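Local structure of putative pyrroline carboxylate reductase (Streptococcus pyogenes, 2AHR) at residues E[34-39]-E[48-53]; E[28-33]-E[55-60]; E[12-17]-E[113-118]. The protein probably catalyses the NAD(P)H-dependent reduction of 1-pyrroline-5-carboxylate to L-proline, the last step of proline biosynthesis. One frame throughout, in Å; residues are numbered along the deposited sequence.

Contact 1: E[34-39]-E[48-53]; sequences SSLERS and LPYAMS. With NAP (NADP nicotinamide-adenine-dinucleotide phosphate), chain S.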
loop_
_atom_site.group_PDB
_atom_site.type_symbol
_atom_site.label_atom_id
_atom_site.label_comp_id
_atom_site.label_asym_id
_atom_site.label_seq_id
_atom_site.Cartn_x
_atom_site.Cartn_y
_atom_site.Cartn_z
ATOM N N SER E 34 -11.091 22.267 39.904
ATOM C CA SER E 34 -10.595 23.308 38.985
ATOM C C SER E 34 -11.098 24.701 39.351
ATOM O O SER E 34 -10.450 25.706 39.050
ATOM C CB SER E 34 -10.964 22.986 37.528
ATOM O OG SER E 34 -12.369 23.009 37.318
ATOM N N SER E 35 -12.273 24.741 39.969
ATOM C CA SER E 35 -12.816 25.948 40.580
ATOM C C SER E 35 -13.516 25.526 41.862
ATOM O O SER E 35 -13.853 24.352 42.022
ATOM C CB SER E 35 -13.792 26.657 39.630
ATOM O OG SER E 35 -14.903 25.836 39.313
ATOM N N LEU E 36 -13.718 26.469 42.779
ATOM C CA LEU E 36 -14.467 26.202 44.012
ATOM C C LEU E 36 -15.869 25.671 43.711
ATOM O O LEU E 36 -16.361 24.769 44.394
ATOM C CB LEU E 36 -14.549 27.456 44.884
ATOM C CG LEU E 36 -15.230 27.304 46.246
ATOM C CD1 LEU E 36 -14.480 26.340 47.169
ATOM C CD2 LEU E 36 -15.405 28.674 46.893
ATOM N N GLU E 37 -16.493 26.231 42.677
ATOM C CA GLU E 37 -17.790 25.758 42.197
ATOM C C GLU E 37 -17.734 24.269 41.812
ATOM O O GLU E 37 -18.599 23.485 42.212
ATOM C CB GLU E 37 -18.258 26.615 41.015
ATOM C CG GLU E 37 -19.739 26.490 40.691
ATOM C CD GLU E 37 -20.197 27.496 39.640
ATOM O OE1 GLU E 37 -20.253 28.714 39.943
ATOM O OE2 GLU E 37 -20.513 27.060 38.509
ATOM N N ARG E 38 -16.703 23.899 41.048
ATOM C CA ARG E 38 -16.455 22.513 40.643
ATOM C C ARG E 38 -16.135 21.588 41.819
ATOM O O ARG E 38 -16.556 20.440 41.824
ATOM C CB ARG E 38 -15.317 22.448 39.612
ATOM C CG ARG E 38 -15.675 22.952 38.207
ATOM C CD ARG E 38 -16.618 22.003 37.490
ATOM N NE ARG E 38 -16.134 20.627 37.561
ATOM C CZ ARG E 38 -16.910 19.546 37.539
ATOM N NH1 ARG E 38 -16.362 18.341 37.612
ATOM N NH2 ARG E 38 -18.231 19.664 37.449
ATOM N N SER E 39 -15.394 22.095 42.803
ATOM C CA SER E 39 -14.998 21.316 43.986
ATOM C C SER E 39 -16.210 20.868 44.806
ATOM O O SER E 39 -16.370 19.674 45.083
ATOM C CB SER E 39 -14.036 22.108 44.881
ATOM O OG SER E 39 -13.053 22.793 44.127
ATOM N N LEU E 48 -17.549 13.705 49.995
ATOM C CA LEU E 48 -16.275 13.985 50.657
ATOM C C LEU E 48 -16.107 15.466 50.969
ATOM O O LEU E 48 -16.744 16.304 50.327
ATOM C CB LEU E 48 -15.102 13.520 49.784
ATOM C CG LEU E 48 -14.833 12.024 49.610
ATOM C CD1 LEU E 48 -13.837 11.830 48.471
ATOM C CD2 LEU E 48 -14.323 11.371 50.892
ATOM N N PRO E 49 -15.244 15.795 51.955
ATOM C CA PRO E 49 -14.906 17.196 52.215
ATOM C C PRO E 49 -14.207 17.827 51.013
ATOM O O PRO E 49 -13.459 17.141 50.304
ATOM C CB PRO E 49 -13.928 17.111 53.391
ATOM C CG PRO E 49 -14.176 15.774 54.012
ATOM C CD PRO E 49 -14.547 14.883 52.884
ATOM N N TYR E 50 -14.464 19.110 50.778
ATOM C CA TYR E 50 -13.735 19.867 49.758
ATOM C C TYR E 50 -12.975 21.017 50.414
ATOM O O TYR E 50 -13.339 21.464 51.510
ATOM C CB TYR E 50 -14.677 20.401 48.665
ATOM C CG TYR E 50 -15.654 21.456 49.148
ATOM C CD1 TYR E 50 -16.905 21.095 49.644
ATOM C CD2 TYR E 50 -15.324 22.816 49.114
ATOM C CE1 TYR E 50 -17.805 22.064 50.096
ATOM C CE2 TYR E 50 -16.215 23.786 49.560
ATOM C CZ TYR E 50 -17.454 23.404 50.049
ATOM O OH TYR E 50 -18.346 24.355 50.495
ATOM N N ALA E 51 -11.930 21.492 49.739
ATOM C CA ALA E 51 -11.144 22.625 50.219
ATOM C C ALA E 51 -11.509 23.938 49.521
ATOM O O ALA E 51 -11.966 23.949 48.371
ATOM C CB ALA E 51 -9.650 22.341 50.077
HETATM N N MSE E 52 -11.283 25.043 50.231
HETATM C CA MSE E 52 -11.580 26.381 49.733
HETATM C C MSE E 52 -10.606 26.829 48.635
HETATM O O MSE E 52 -10.919 27.722 47.842
HETATM C CB MSE E 52 -11.597 27.385 50.894
HETATM C CG MSE E 52 -12.686 27.138 51.955
HETATM SE SE MSE E 52 -14.372 26.979 51.312
HETATM C CE MSE E 52 -14.567 28.494 50.371
ATOM N N SER E 53 -9.434 26.195 48.600
ATOM C CA SER E 53 -8.390 26.449 47.604
ATOM C C SER E 53 -7.397 25.294 47.663
ATOM O O SER E 53 -7.474 24.464 48.571
ATOM C CB SER E 53 -7.663 27.767 47.910
ATOM O OG SER E 53 -6.802 27.638 49.035
HETATM P PA NAP S . -9.391 14.331 33.108
HETATM O O1A NAP S . -9.475 15.348 32.024
HETATM O O2A NAP S . -10.553 13.399 33.038
HETATM O O5B NAP S . -9.281 14.996 34.579
HETATM C C5B NAP S . -8.542 16.170 34.830
HETATM C C4B NAP S . -9.299 16.975 35.883
HETATM O O4B NAP S . -8.508 18.023 36.416
HETATM C C3B NAP S . -10.567 17.596 35.301
HETATM O O3B NAP S . -11.672 17.101 36.027
HETATM C C2B NAP S . -10.402 19.098 35.473
HETATM O O2B NAP S . -11.550 19.769 35.967
HETATM C C1B NAP S . -9.330 19.175 36.551
HETATM N N9A NAP S . -8.609 20.471 36.508
HETATM C C8A NAP S . -8.402 21.287 35.418
HETATM N N7A NAP S . -7.716 22.382 35.827
HETATM C C5A NAP S . -7.487 22.285 37.161
HETATM C C6A NAP S . -6.852 23.130 38.072
HETATM N N6A NAP S . -6.847 24.437 37.815
HETATM N N1A NAP S . -6.777 22.745 39.396
HETATM C C2A NAP S . -7.344 21.555 39.820
HETATM N N3A NAP S . -7.981 20.734 38.912
HETATM C C4A NAP S . -8.051 21.089 37.603
HETATM O O3 NAP S . -7.967 13.560 33.013
HETATM P PN NAP S . -7.707 12.062 33.573
HETATM O O1N NAP S . -7.968 11.123 32.444
HETATM O O2N NAP S . -8.393 11.834 34.873
HETATM O O5D NAP S . -6.111 12.103 33.825
HETATM C C5D NAP S . -5.559 12.702 34.976
HETATM C C4D NAP S . -4.141 12.184 35.205
HETATM O O4D NAP S . -4.115 10.774 35.322
HETATM C C3D NAP S . -3.218 12.550 34.047
HETATM O O3D NAP S . -2.055 13.119 34.599
HETATM C C2D NAP S . -2.895 11.247 33.328
HETATM O O2D NAP S . -1.559 11.270 32.838
HETATM C C1D NAP S . -3.165 10.197 34.427
HETATM N N1N NAP S . -3.689 8.879 33.982
HETATM C C2N NAP S . -4.919 8.765 33.365
HETATM C C3N NAP S . -5.403 7.509 32.985
HETATM C C7N NAP S . -6.786 7.343 32.426
HETATM O O7N NAP S . -7.204 6.027 32.143
HETATM N N7N NAP S . -7.576 8.406 32.222
HETATM C C4N NAP S . -4.635 6.366 33.238
HETATM C C5N NAP S . -3.404 6.482 33.868
HETATM C C6N NAP S . -2.947 7.749 34.236
HETATM P P2B NAP S . -12.862 20.112 35.084
HETATM O O1X NAP S . -13.748 21.029 35.910
HETATM O O2X NAP S . -12.445 20.833 33.822
HETATM O O3X NAP S . -13.615 18.840 34.731
#
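In the NADP-binding Rossmann fold, the first turn of helix 36-46 borders the 2'-phosphate pocket on one flank and with another, through Leu-36 and Ser-39, rests on the loop residues Tyr-50, Ala-51 and Met-52, the last present as selenomethionine. Leu-36 carries most of the contact and splits it between its two methyls. CD2 meets the terminal methyl of Met-52 (CD2 to CE 3.6 Å), the two chains passing at a slant, while CD1 reaches the carbonyl of Ala-51 (CD1 to O 3.7 Å) and the ring carbon CE2 of Tyr-50. With CG opposite the backbone N (chi1 -176°), the leucine swings out from the helix to the loop. Met-52 starts out away from the helix, but bends at both later torsions bring CE back over the leucine. One turn further on, Ser-39 lies with its CB 4.2 Å from the CB of Tyr-50, which also sits 4.0 Å from Ser-39 O.

Ser-35 and Ser-39 frame the helix start. Ser-35 is the N-cap: its OG accepts from Arg-38 N (3.2 Å, N-H...O 158°). The carbonyl of Ser-35 takes two donors, the backbone N of Ser-39 and Ser-39 OG, the latter at 2.7 Å and well above the carbonyl plane. Ser-39 OG is also bonded to Gly-33 N, which ties the helix start to the end of strand 28-32. The cofactor is met by Ser-34 and Arg-38, the arginine bent along its chain and salt-bridged to Glu-41. The polar Ser-34 OG and the positive Arg-38 guanidinium would favour the 2'-phosphate that distinguishes NADP from NAD. Its oxygen O1X accepts a hydrogen bond from Ser-34 OG at 2.8 Å and a weak, strongly bent one from Arg-38 NE at 2.9 Å.

Contact 2: E[28-33]-E[55-60]; sequences ELIISG and QDLIDQ. With NAP (NADP nicotinamide-adenine-dinucleotide phosphate), chain S.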
loop_
_atom_site.group_PDB
_atom_site.type_symbol
_atom_site.label_atom_id
_atom_site.label_comp_id
_atom_site.label_asym_id
_atom_site.label_seq_id
_atom_site.Cartn_x
_atom_site.Cartn_y
_atom_site.Cartn_z
ATOM N N GLU E 28 -8.154 9.829 56.053
ATOM C CA GLU E 28 -9.107 10.897 55.882
ATOM C C GLU E 28 -8.859 11.543 54.533
ATOM O O GLU E 28 -7.711 11.781 54.158
ATOM C CB GLU E 28 -8.875 11.910 56.996
ATOM C CG GLU E 28 -10.006 12.861 57.257
ATOM C CD GLU E 28 -9.797 13.634 58.544
ATOM O OE1 GLU E 28 -9.044 13.152 59.426
ATOM O OE2 GLU E 28 -10.381 14.730 58.669
ATOM N N LEU E 29 -9.922 11.843 53.803
ATOM C CA LEU E 29 -9.757 12.371 52.457
ATOM C C LEU E 29 -10.371 13.750 52.278
ATOM O O LEU E 29 -11.423 14.049 52.844
ATOM C CB LEU E 29 -10.314 11.386 51.413
ATOM C CG LEU E 29 -9.976 9.899 51.611
ATOM C CD1 LEU E 29 -10.781 9.025 50.657
ATOM C CD2 LEU E 29 -8.471 9.622 51.491
ATOM N N ILE E 30 -9.700 14.580 51.484
ATOM C CA ILE E 30 -10.215 15.895 51.104
ATOM C C ILE E 30 -9.781 16.228 49.669
ATOM O O ILE E 30 -8.656 15.907 49.262
ATOM C CB ILE E 30 -9.819 17.003 52.138
ATOM C CG1 ILE E 30 -10.370 18.380 51.718
ATOM C CG2 ILE E 30 -8.297 17.015 52.383
ATOM C CD1 ILE E 30 -10.633 19.375 52.900
ATOM N N ILE E 31 -10.684 16.846 48.906
ATOM C CA ILE E 31 -10.448 17.104 47.487
ATOM C C ILE E 31 -10.403 18.598 47.156
ATOM O O ILE E 31 -10.731 19.438 48.000
ATOM C CB ILE E 31 -11.458 16.348 46.574
ATOM C CG1 ILE E 31 -12.907 16.746 46.860
ATOM C CG2 ILE E 31 -11.297 14.847 46.732
ATOM C CD1 ILE E 31 -13.390 17.932 46.058
ATOM N N SER E 32 -9.983 18.911 45.931
ATOM C CA SER E 32 -9.851 20.283 45.465
ATOM C C SER E 32 -9.883 20.321 43.925
ATOM O O SER E 32 -8.986 19.787 43.264
ATOM C CB SER E 32 -8.548 20.877 46.014
ATOM O OG SER E 32 -8.496 22.275 45.825
ATOM N N GLY E 33 -10.914 20.951 43.362
ATOM C CA GLY E 33 -11.159 20.909 41.915
ATOM C C GLY E 33 -10.565 22.051 41.112
ATOM O O GLY E 33 -9.651 22.718 41.575
ATOM N N GLN E 55 -4.182 25.722 48.248
ATOM C CA GLN E 55 -3.357 26.047 49.412
ATOM C C GLN E 55 -4.077 25.664 50.700
ATOM O O GLN E 55 -3.459 25.127 51.621
ATOM C CB GLN E 55 -2.934 27.521 49.414
ATOM C CG GLN E 55 -1.719 27.828 50.305
ATOM C CD GLN E 55 -0.461 27.040 49.931
ATOM O OE1 GLN E 55 0.070 27.167 48.826
ATOM N NE2 GLN E 55 0.030 26.243 50.869
ATOM N N ASP E 56 -5.388 25.917 50.738
ATOM C CA ASP E 56 -6.248 25.520 51.859
ATOM C C ASP E 56 -6.169 24.000 52.071
ATOM O O ASP E 56 -6.051 23.527 53.209
ATOM C CB ASP E 56 -7.695 25.983 51.617
ATOM C CG ASP E 56 -8.647 25.616 52.764
ATOM O OD1 ASP E 56 -9.692 24.973 52.494
ATOM O OD2 ASP E 56 -8.361 25.979 53.932
ATOM N N LEU E 57 -6.217 23.249 50.966
ATOM C CA LEU E 57 -5.949 21.804 50.962
ATOM C C LEU E 57 -4.556 21.488 51.552
ATOM O O LEU E 57 -4.439 20.721 52.519
ATOM C CB LEU E 57 -6.084 21.271 49.524
ATOM C CG LEU E 57 -5.844 19.838 49.017
ATOM C CD1 LEU E 57 -4.445 19.288 49.358
ATOM C CD2 LEU E 57 -6.938 18.892 49.463
ATOM N N ILE E 58 -3.517 22.105 50.985
ATOM C CA ILE E 58 -2.120 21.832 51.367
ATOM C C ILE E 58 -1.825 22.027 52.869
ATOM O O ILE E 58 -1.057 21.260 53.459
ATOM C CB ILE E 58 -1.104 22.650 50.504
ATOM C CG1 ILE E 58 -1.221 22.279 49.018
ATOM C CG2 ILE E 58 0.323 22.398 50.967
ATOM C CD1 ILE E 58 -0.653 23.332 48.057
ATOM N N ASP E 59 -2.454 23.035 53.477
ATOM C CA ASP E 59 -2.159 23.426 54.863
ATOM C C ASP E 59 -2.646 22.457 55.966
ATOM O O ASP E 59 -2.199 22.547 57.115
ATOM C CB ASP E 59 -2.662 24.857 55.128
ATOM C CG ASP E 59 -1.982 25.907 54.233
ATOM O OD1 ASP E 59 -0.822 25.702 53.791
ATOM O OD2 ASP E 59 -2.618 26.950 53.970
ATOM N N GLN E 60 -3.537 21.527 55.622
ATOM C CA GLN E 60 -4.115 20.596 56.609
ATOM C C GLN E 60 -3.778 19.102 56.403
ATOM O O GLN E 60 -4.107 18.258 57.240
ATOM C CB GLN E 60 -5.638 20.785 56.669
ATOM C CG GLN E 60 -6.331 20.858 55.301
ATOM C CD GLN E 60 -7.835 21.058 55.399
ATOM O OE1 GLN E 60 -8.402 21.909 54.711
ATOM N NE2 GLN E 60 -8.489 20.268 56.248
HETATM P PA NAP S . -9.391 14.331 33.108
HETATM O O1A NAP S . -9.475 15.348 32.024
HETATM O O2A NAP S . -10.553 13.399 33.038
HETATM O O5B NAP S . -9.281 14.996 34.579
HETATM C C5B NAP S . -8.542 16.170 34.830
HETATM C C4B NAP S . -9.299 16.975 35.883
HETATM O O4B NAP S . -8.508 18.023 36.416
HETATM C C3B NAP S . -10.567 17.596 35.301
HETATM O O3B NAP S . -11.672 17.101 36.027
HETATM C C2B NAP S . -10.402 19.098 35.473
HETATM O O2B NAP S . -11.550 19.769 35.967
HETATM C C1B NAP S . -9.330 19.175 36.551
HETATM N N9A NAP S . -8.609 20.471 36.508
HETATM C C8A NAP S . -8.402 21.287 35.418
HETATM N N7A NAP S . -7.716 22.382 35.827
HETATM C C5A NAP S . -7.487 22.285 37.161
HETATM C C6A NAP S . -6.852 23.130 38.072
HETATM N N6A NAP S . -6.847 24.437 37.815
HETATM N N1A NAP S . -6.777 22.745 39.396
HETATM C C2A NAP S . -7.344 21.555 39.820
HETATM N N3A NAP S . -7.981 20.734 38.912
HETATM C C4A NAP S . -8.051 21.089 37.603
HETATM O O3 NAP S . -7.967 13.560 33.013
HETATM P PN NAP S . -7.707 12.062 33.573
HETATM O O1N NAP S . -7.968 11.123 32.444
HETATM O O2N NAP S . -8.393 11.834 34.873
HETATM O O5D NAP S . -6.111 12.103 33.825
HETATM C C5D NAP S . -5.559 12.702 34.976
HETATM C C4D NAP S . -4.141 12.184 35.205
HETATM O O4D NAP S . -4.115 10.774 35.322
HETATM C C3D NAP S . -3.218 12.550 34.047
HETATM O O3D NAP S . -2.055 13.119 34.599
HETATM C C2D NAP S . -2.895 11.247 33.328
HETATM O O2D NAP S . -1.559 11.270 32.838
HETATM C C1D NAP S . -3.165 10.197 34.427
HETATM N N1N NAP S . -3.689 8.879 33.982
HETATM C C2N NAP S . -4.919 8.765 33.365
HETATM C C3N NAP S . -5.403 7.509 32.985
HETATM C C7N NAP S . -6.786 7.343 32.426
HETATM O O7N NAP S . -7.204 6.027 32.143
HETATM N N7N NAP S . -7.576 8.406 32.222
HETATM C C4N NAP S . -4.635 6.366 33.238
HETATM C C5N NAP S . -3.404 6.482 33.868
HETATM C C6N NAP S . -2.947 7.749 34.236
HETATM P P2B NAP S . -12.862 20.112 35.084
HETATM O O1X NAP S . -13.748 21.029 35.910
HETATM O O2X NAP S . -12.445 20.833 33.822
HETATM O O3X NAP S . -13.615 18.840 34.731
#
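Ile-30, midway along strand 28-32, faces Leu-57 of helix 54-58, meeting it with CG2 and CG1, and touches Gln-60 with CD1. Its CG2 lies 3.7 Å from CD2 of Leu-57, and the same leucine methyl sits against the backbone of the strand, 3.4 Å from Ile-30 O. The isoleucine and leucine side chains run past each other in opposite directions. CG1 lies opposite the backbone N (chi1 180°), and this branch extends out from the strand toward Gln-60; there CD1 comes within 4.1 Å of CD of Gln-60, whose extended chain crosses it at about a right angle.

Ile-31 turns its side chain to the other face of the sheet, onto Ile-42 and Ala-43 of helix 36-46. The alternation of a beta strand thus puts successive side chains on the two helix-covered faces of the Rossmann sheet, in which 28-32 is the outermost strand, parallel to and beside 5-9; Leu-57 also reaches Ile-9 of that neighbour. The Ile-31 carbonyl O, 4.1 Å from Leu-57 CD2, is bonded to Ala-51 N.

Ser-32 points back to the helix, its CB 4.2 Å from Leu-57 CG. Its hydroxyl serves the cofactor site: OG stands opposite the backbone N (chi1 -168°) and is hydrogen-bonded to ND1 of His-54, whose NE2 is bonded to NADP. The serine is therefore a second-shell residue that probably helps to orient the imidazole. Gly-33 ends the strand at the coenzyme, its carbonyl O 3.1 Å from the adenine carbon C2A. On the outer side of the helix, Gln-55 NE2 donates to Asp-59 OD1 at 3.1 Å; the acceptor lies in the plane of the amide, but the donor meets it from above the carboxylate plane, 36° out.

Contact 3: E[12-17]-E[113-118]; sequences GKMASA and PNMNAQ. With NAP (NADP nicotinamide-adenine-dinucleotide phosphate), chain S.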
loop_
_atom_site.group_PDB
_atom_site.type_symbol
_atom_site.label_atom_id
_atom_site.label_comp_id
_atom_site.label_asym_id
_atom_site.label_seq_id
_atom_site.Cartn_x
_atom_site.Cartn_y
_atom_site.Cartn_z
ATOM N N GLY E 12 -10.551 14.120 38.273
ATOM C CA GLY E 12 -11.233 13.723 37.054
ATOM C C GLY E 12 -11.509 12.236 37.109
ATOM O O GLY E 12 -11.637 11.658 38.187
ATOM N N LYS E 13 -11.543 11.614 35.935
ATOM C CA LYS E 13 -11.888 10.209 35.823
ATOM C C LYS E 13 -10.904 9.293 36.558
ATOM O O LYS E 13 -11.327 8.443 37.349
ATOM C CB LYS E 13 -12.057 9.831 34.348
ATOM C CG LYS E 13 -13.086 10.738 33.648
ATOM C CD LYS E 13 -13.716 10.097 32.418
ATOM C CE LYS E 13 -15.153 10.601 32.186
ATOM N NZ LYS E 13 -16.111 9.876 33.068
HETATM N N MSE E 14 -9.603 9.497 36.345
HETATM C CA MSE E 14 -8.598 8.612 36.958
HETATM C C MSE E 14 -8.563 8.778 38.496
HETATM O O MSE E 14 -8.628 7.786 39.243
HETATM C CB MSE E 14 -7.228 8.796 36.292
HETATM C CG MSE E 14 -6.205 7.663 36.521
HETATM SE SE MSE E 14 -6.703 5.956 36.247
HETATM C CE MSE E 14 -6.900 5.458 37.952
ATOM N N ALA E 15 -8.528 10.022 38.967
ATOM C CA ALA E 15 -8.550 10.286 40.416
ATOM C C ALA E 15 -9.854 9.821 41.084
ATOM O O ALA E 15 -9.824 9.256 42.186
ATOM C CB ALA E 15 -8.275 11.754 40.708
ATOM N N SER E 16 -10.990 10.041 40.421
ATOM C CA SER E 16 -12.267 9.516 40.924
ATOM C C SER E 16 -12.201 7.999 41.129
ATOM O O SER E 16 -12.604 7.497 42.178
ATOM C CB SER E 16 -13.436 9.872 39.997
ATOM O OG SER E 16 -13.546 11.282 39.829
ATOM N N ALA E 17 -11.686 7.278 40.135
ATOM C CA ALA E 17 -11.480 5.830 40.256
ATOM C C ALA E 17 -10.679 5.404 41.499
ATOM O O ALA E 17 -11.074 4.462 42.172
ATOM C CB ALA E 17 -10.855 5.259 38.977
ATOM N N PRO E 113 -1.331 4.208 37.480
ATOM C CA PRO E 113 -2.541 3.402 37.626
ATOM C C PRO E 113 -3.312 3.244 36.316
ATOM O O PRO E 113 -2.922 3.811 35.287
ATOM C CB PRO E 113 -3.369 4.210 38.642
ATOM C CG PRO E 113 -3.013 5.664 38.317
ATOM C CD PRO E 113 -1.579 5.636 37.764
ATOM N N ASN E 114 -4.397 2.474 36.350
ATOM C CA ASN E 114 -5.296 2.394 35.208
ATOM C C ASN E 114 -6.763 2.408 35.650
ATOM O O ASN E 114 -7.056 2.424 36.853
ATOM C CB ASN E 114 -4.939 1.222 34.274
ATOM C CG ASN E 114 -5.150 -0.143 34.919
ATOM O OD1 ASN E 114 -6.058 -0.330 35.739
ATOM N ND2 ASN E 114 -4.322 -1.102 34.543
HETATM N N MSE E 115 -7.685 2.421 34.693
HETATM C CA MSE E 115 -9.098 2.648 35.006
HETATM C C MSE E 115 -9.709 1.438 35.758
HETATM O O MSE E 115 -10.795 1.541 36.324
HETATM C CB MSE E 115 -9.863 2.997 33.723
HETATM C CG MSE E 115 -11.287 3.576 33.894
HETATM SE SE MSE E 115 -11.480 5.154 34.772
HETATM C CE MSE E 115 -10.218 6.185 34.112
ATOM N N ASN E 116 -8.984 0.316 35.793
ATOM C CA ASN E 116 -9.412 -0.860 36.560
ATOM C C ASN E 116 -9.358 -0.649 38.083
ATOM O O ASN E 116 -9.820 -1.492 38.856
ATOM C CB ASN E 116 -8.618 -2.098 36.144
ATOM C CG ASN E 116 -8.756 -2.396 34.661
ATOM O OD1 ASN E 116 -7.797 -2.836 33.987
ATOM N ND2 ASN E 116 -9.941 -2.135 34.136
ATOM N N ALA E 117 -8.780 0.476 38.496
ATOM C CA ALA E 117 -8.957 0.978 39.857
ATOM C C ALA E 117 -10.432 0.984 40.243
ATOM O O ALA E 117 -10.763 0.749 41.406
ATOM C CB ALA E 117 -8.357 2.377 40.001
ATOM N N GLN E 118 -11.311 1.223 39.259
ATOM C CA GLN E 118 -12.762 1.249 39.475
ATOM C C GLN E 118 -13.280 -0.027 40.112
ATOM O O GLN E 118 -14.309 -0.000 40.788
ATOM C CB GLN E 118 -13.525 1.462 38.171
ATOM C CG GLN E 118 -13.507 2.878 37.654
ATOM C CD GLN E 118 -14.308 3.035 36.371
ATOM O OE1 GLN E 118 -14.566 2.070 35.669
ATOM N NE2 GLN E 118 -14.700 4.265 36.063
HETATM P PA NAP S . -9.391 14.331 33.108
HETATM O O1A NAP S . -9.475 15.348 32.024
HETATM O O2A NAP S . -10.553 13.399 33.038
HETATM O O5B NAP S . -9.281 14.996 34.579
HETATM C C5B NAP S . -8.542 16.170 34.830
HETATM C C4B NAP S . -9.299 16.975 35.883
HETATM O O4B NAP S . -8.508 18.023 36.416
HETATM C C3B NAP S . -10.567 17.596 35.301
HETATM O O3B NAP S . -11.672 17.101 36.027
HETATM C C2B NAP S . -10.402 19.098 35.473
HETATM O O2B NAP S . -11.550 19.769 35.967
HETATM C C1B NAP S . -9.330 19.175 36.551
HETATM N N9A NAP S . -8.609 20.471 36.508
HETATM C C8A NAP S . -8.402 21.287 35.418
HETATM N N7A NAP S . -7.716 22.382 35.827
HETATM C C5A NAP S . -7.487 22.285 37.161
HETATM C C6A NAP S . -6.852 23.130 38.072
HETATM N N6A NAP S . -6.847 24.437 37.815
HETATM N N1A NAP S . -6.777 22.745 39.396
HETATM C C2A NAP S . -7.344 21.555 39.820
HETATM N N3A NAP S . -7.981 20.734 38.912
HETATM C C4A NAP S . -8.051 21.089 37.603
HETATM O O3 NAP S . -7.967 13.560 33.013
HETATM P PN NAP S . -7.707 12.062 33.573
HETATM O O1N NAP S . -7.968 11.123 32.444
HETATM O O2N NAP S . -8.393 11.834 34.873
HETATM O O5D NAP S . -6.111 12.103 33.825
HETATM C C5D NAP S . -5.559 12.702 34.976
HETATM C C4D NAP S . -4.141 12.184 35.205
HETATM O O4D NAP S . -4.115 10.774 35.322
HETATM C C3D NAP S . -3.218 12.550 34.047
HETATM O O3D NAP S . -2.055 13.119 34.599
HETATM C C2D NAP S . -2.895 11.247 33.328
HETATM O O2D NAP S . -1.559 11.270 32.838
HETATM C C1D NAP S . -3.165 10.197 34.427
HETATM N N1N NAP S . -3.689 8.879 33.982
HETATM C C2N NAP S . -4.919 8.765 33.365
HETATM C C3N NAP S . -5.403 7.509 32.985
HETATM C C7N NAP S . -6.786 7.343 32.426
HETATM O O7N NAP S . -7.204 6.027 32.143
HETATM N N7N NAP S . -7.576 8.406 32.222
HETATM C C4N NAP S . -4.635 6.366 33.238
HETATM C C5N NAP S . -3.404 6.482 33.868
HETATM C C6N NAP S . -2.947 7.749 34.236
HETATM P P2B NAP S . -12.862 20.112 35.084
HETATM O O1X NAP S . -13.748 21.029 35.910
HETATM O O2X NAP S . -12.445 20.833 33.822
HETATM O O3X NAP S . -13.615 18.840 34.731
HETATM O O HOH W 1 -14.156 6.651 38.283
HETATM O O HOH W 2 -10.871 2.423 43.545
#
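The glycine-rich dinucleotide-binding turn of the Rossmann fold, entering helix 13-22, packs through Met-14 and Ala-17 on the 113-118 segment that follows strand 108-112. Both Met-14 and Met-115 are present as selenomethionine. The methyl of Met-14 sits between a carbonyl and two side chains: CE lies 3.2 Å from Asn-114 O, 3.8 Å from Pro-113 CB and 4.0 Å from Ala-117 CB. Bends at its second and third torsions bring it there, and its SE lies alongside the CE of Met-115. One turn on, Ala-17 meets the 3-10 turn at close range, its CB 3.9 Å from CB of Ala-117 and 3.8 Å from CG of Gln-118. Small side chains allow the backbones to come together here, and a water bridges their carbonyls, donating to Ala-117 O and, at a doubtfully short distance, to Ala-17 O. The 3-10 turn is led in by an Asx turn, in which Asn-114 OD1 accepts from Asn-116 N; ND2 of Asn-114 is bonded to Ala-165 O of helix 158-185.

Both segments line the coenzyme pocket. Gly-12, at the N-cap, lets the pyrophosphate lie close to the backbone, and Met-14 N donates to O2N of the nicotinamide-side phosphate in a nearly straight bond (3.0 Å, 168°). The CG of Met-14 stands above the plane of the nicotinamide ring, 3.6 Å from C3N, whereas CE of Met-115 reaches the carboxamide oxygen O7N. Residues of the second subunit close the outer side, Ala-221 on Lys-13 and Ile-222 on Met-115. With the helix start facing the phosphate, its dipole would help to balance the negative charge, while the apolar methionine chains probably shape the nicotinamide end of the pocket without adding charge.

All three contacts border the same NADP molecule, at different points along it. Contact 2 and contact 3 are buried, whereas contact 1 is partly open to solvent. Contacts 1 and 2 adjoin, with centres about 9 Å apart: strand 28-32 of contact 2 and helix 36-46 of contact 1 are consecutive in the chain, and the contacts meet through Ser-39 OG to Gly-33 N and Ala-51 N to Ile-31 O. Contact 3 has its centre about 19 Å from either, nearer the middle of the chain, and adds a second subunit. Its methionines serve the nicotinamide end; contact 1 offers serine and arginine to the 2'-phosphate, and contact 2 a serine that hydrogen-bonds the histidine holding the coenzyme.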